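PDB 4X7G: precorrin-6A reductase from Rhodobacter capsulatus, which catalyses the NADPH-dependent reduction of precorrin-6A, a step in the biosynthesis of the corrin ring of cobalamin (vitamin B12). Local coordinates for residues A[94-99]-A[228-234]. Sequence-based numbering, arbitrary orientation.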
# COMPACT_ATOMS: atom_id res chain seq x y z
N LEU A 94 13.79 13.27 4.35
CA LEU A 94 12.73 12.33 3.91
C LEU A 94 13.30 11.18 3.10
O LEU A 94 14.12 11.38 2.20
CB LEU A 94 11.78 13.08 2.99
CG LEU A 94 10.69 12.31 2.26
CD1 LEU A 94 9.74 11.67 3.23
CD2 LEU A 94 9.91 13.22 1.31
N CYS A 95 12.92 9.94 3.45
CA CYS A 95 13.17 8.81 2.57
C CYS A 95 11.87 8.07 2.38
O CYS A 95 11.09 7.88 3.35
CB CYS A 95 14.16 7.81 3.12
SG CYS A 95 14.92 6.89 1.72
N ALA A 96 11.60 7.57 1.18
CA ALA A 96 10.44 6.68 0.94
C ALA A 96 10.90 5.27 1.02
O ALA A 96 11.76 4.85 0.28
CB ALA A 96 9.83 6.96 -0.46
N PHE A 97 10.25 4.47 1.87
CA PHE A 97 10.48 3.08 1.98
C PHE A 97 9.52 2.37 1.10
O PHE A 97 8.34 2.15 1.42
CB PHE A 97 10.30 2.61 3.42
CG PHE A 97 10.58 1.16 3.67
CD1 PHE A 97 11.19 0.31 2.73
CD2 PHE A 97 10.30 0.55 4.92
CE1 PHE A 97 11.47 -1.04 3.03
CE2 PHE A 97 10.62 -0.72 5.24
CZ PHE A 97 11.15 -1.53 4.30
N GLU A 98 9.99 2.12 -0.10
CA GLU A 98 9.19 1.34 -1.09
C GLU A 98 10.09 0.49 -1.91
O GLU A 98 11.21 0.91 -2.32
CB GLU A 98 8.34 2.19 -1.89
CG GLU A 98 9.00 3.18 -2.76
CD GLU A 98 8.15 3.59 -4.03
OE1 GLU A 98 6.88 3.70 -4.03
OE2 GLU A 98 8.77 3.96 -5.02
N ARG A 99 9.63 -0.70 -2.10
CA ARG A 99 10.41 -1.80 -2.70
C ARG A 99 10.25 -1.63 -4.22
O ARG A 99 9.47 -0.81 -4.71
CB ARG A 99 9.96 -3.15 -2.27
CG ARG A 99 10.06 -3.32 -0.78
CD ARG A 99 9.05 -4.25 -0.48
NE ARG A 99 9.51 -5.56 -0.52
CZ ARG A 99 10.10 -6.12 0.53
NH1 ARG A 99 10.45 -5.39 1.57
NH2 ARG A 99 10.44 -7.39 0.50
N ARG A 228 12.25 11.98 -4.63
CA ARG A 228 12.75 12.00 -3.27
C ARG A 228 13.62 10.80 -3.05
O ARG A 228 13.62 9.81 -3.85
CB ARG A 228 11.66 12.16 -2.21
CG ARG A 228 10.87 10.90 -1.85
CD ARG A 228 9.88 10.53 -2.95
NE ARG A 228 8.76 9.79 -2.39
CZ ARG A 228 8.18 8.72 -2.93
NH1 ARG A 228 7.22 8.12 -2.27
NH2 ARG A 228 8.62 8.19 -4.04
N ASP A 229 14.42 10.78 -1.99
CA ASP A 229 15.22 9.67 -1.70
C ASP A 229 14.37 8.41 -1.55
O ASP A 229 13.34 8.49 -0.89
CB ASP A 229 16.01 9.85 -0.38
CG ASP A 229 17.20 10.82 -0.46
OD1 ASP A 229 17.45 11.42 -1.52
OD2 ASP A 229 17.82 11.00 0.60
N ILE A 230 14.82 7.31 -2.14
CA ILE A 230 14.11 6.00 -2.03
C ILE A 230 14.99 5.05 -1.28
O ILE A 230 16.22 4.86 -1.58
CB ILE A 230 13.87 5.41 -3.42
CG1 ILE A 230 13.13 6.38 -4.28
CG2 ILE A 230 13.22 4.03 -3.30
CD1 ILE A 230 11.86 6.82 -3.82
N CYS A 231 14.45 4.41 -0.24
CA CYS A 231 15.08 3.43 0.59
C CYS A 231 14.34 2.15 0.22
O CYS A 231 13.16 1.96 0.58
CB CYS A 231 14.95 3.81 2.07
SG CYS A 231 15.89 5.32 2.51
N ALA A 232 14.98 1.27 -0.46
CA ALA A 232 14.28 0.13 -1.09
C ALA A 232 14.13 -1.07 -0.22
O ALA A 232 13.36 -2.01 -0.62
CB ALA A 232 15.01 -0.33 -2.40
N THR A 233 14.81 -1.14 0.90
CA THR A 233 14.82 -2.19 1.83
C THR A 233 14.88 -1.65 3.23
O THR A 233 15.30 -0.51 3.45
CB THR A 233 15.99 -3.18 1.63
OG1 THR A 233 17.22 -2.52 2.06
CG2 THR A 233 16.07 -3.73 0.19
N LEU A 234 14.63 -2.50 4.21
CA LEU A 234 14.69 -2.16 5.60
C LEU A 234 16.10 -1.78 5.98
O LEU A 234 16.31 -0.76 6.67
CB LEU A 234 14.07 -3.26 6.42
CG LEU A 234 13.98 -3.06 7.87
CD1 LEU A 234 12.98 -1.95 8.15
CD2 LEU A 234 13.40 -4.33 8.48
O HOH W 1 14.39 12.91 -0.06
O HOH W 2 5.85 5.73 -2.64
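Strands 93-97 and 229-231 run parallel, joined by two nearly straight hydrogen bonds of A96, their short axes twisted 42° against each other. A96 N donates to D229 O at 2.9 Å. A96 O accepts from C231 N at 2.8 Å. A weak hydrogen bond from E98 N to C231 O follows. At the other end a water joins L94 O to D229 N.

A disulfide links C95 SG to C231 SG (2.0 Å), with a torsion of 109° about the S-S bond. It ties the two strands covalently on the face that also carries F97. The F97 ring reaches past the strand end to the start of helix 234-243, with CZ 3.6 Å from L234 N and CE2 beside L234 CD1.

On the sheet face that carries A96 and I230, A96 CB lies over the R228 guanidinium, offset toward its rim and 3.4 Å from NH1. The R228 chain bends at chi2 (-74°) to bring this group back over A96. A water in the guanidinium plane bridges R228 NH1 to E98 OE1, and NH1 also forms a salt bridge with D70. I230 CD1 packs on A96 CB at 3.9 Å.

Strand 229-231 is an edge strand of the parallel sheet of a Rossmann-fold domain, and 93-97 lies between it and 67-70. The disulfide thus fastens this edge strand to a neighbour more than 100 residues earlier in the chain. Helix 234-243 covers the disulfide face through V237 and W240. Helix 77-90 packs on L94 and R228.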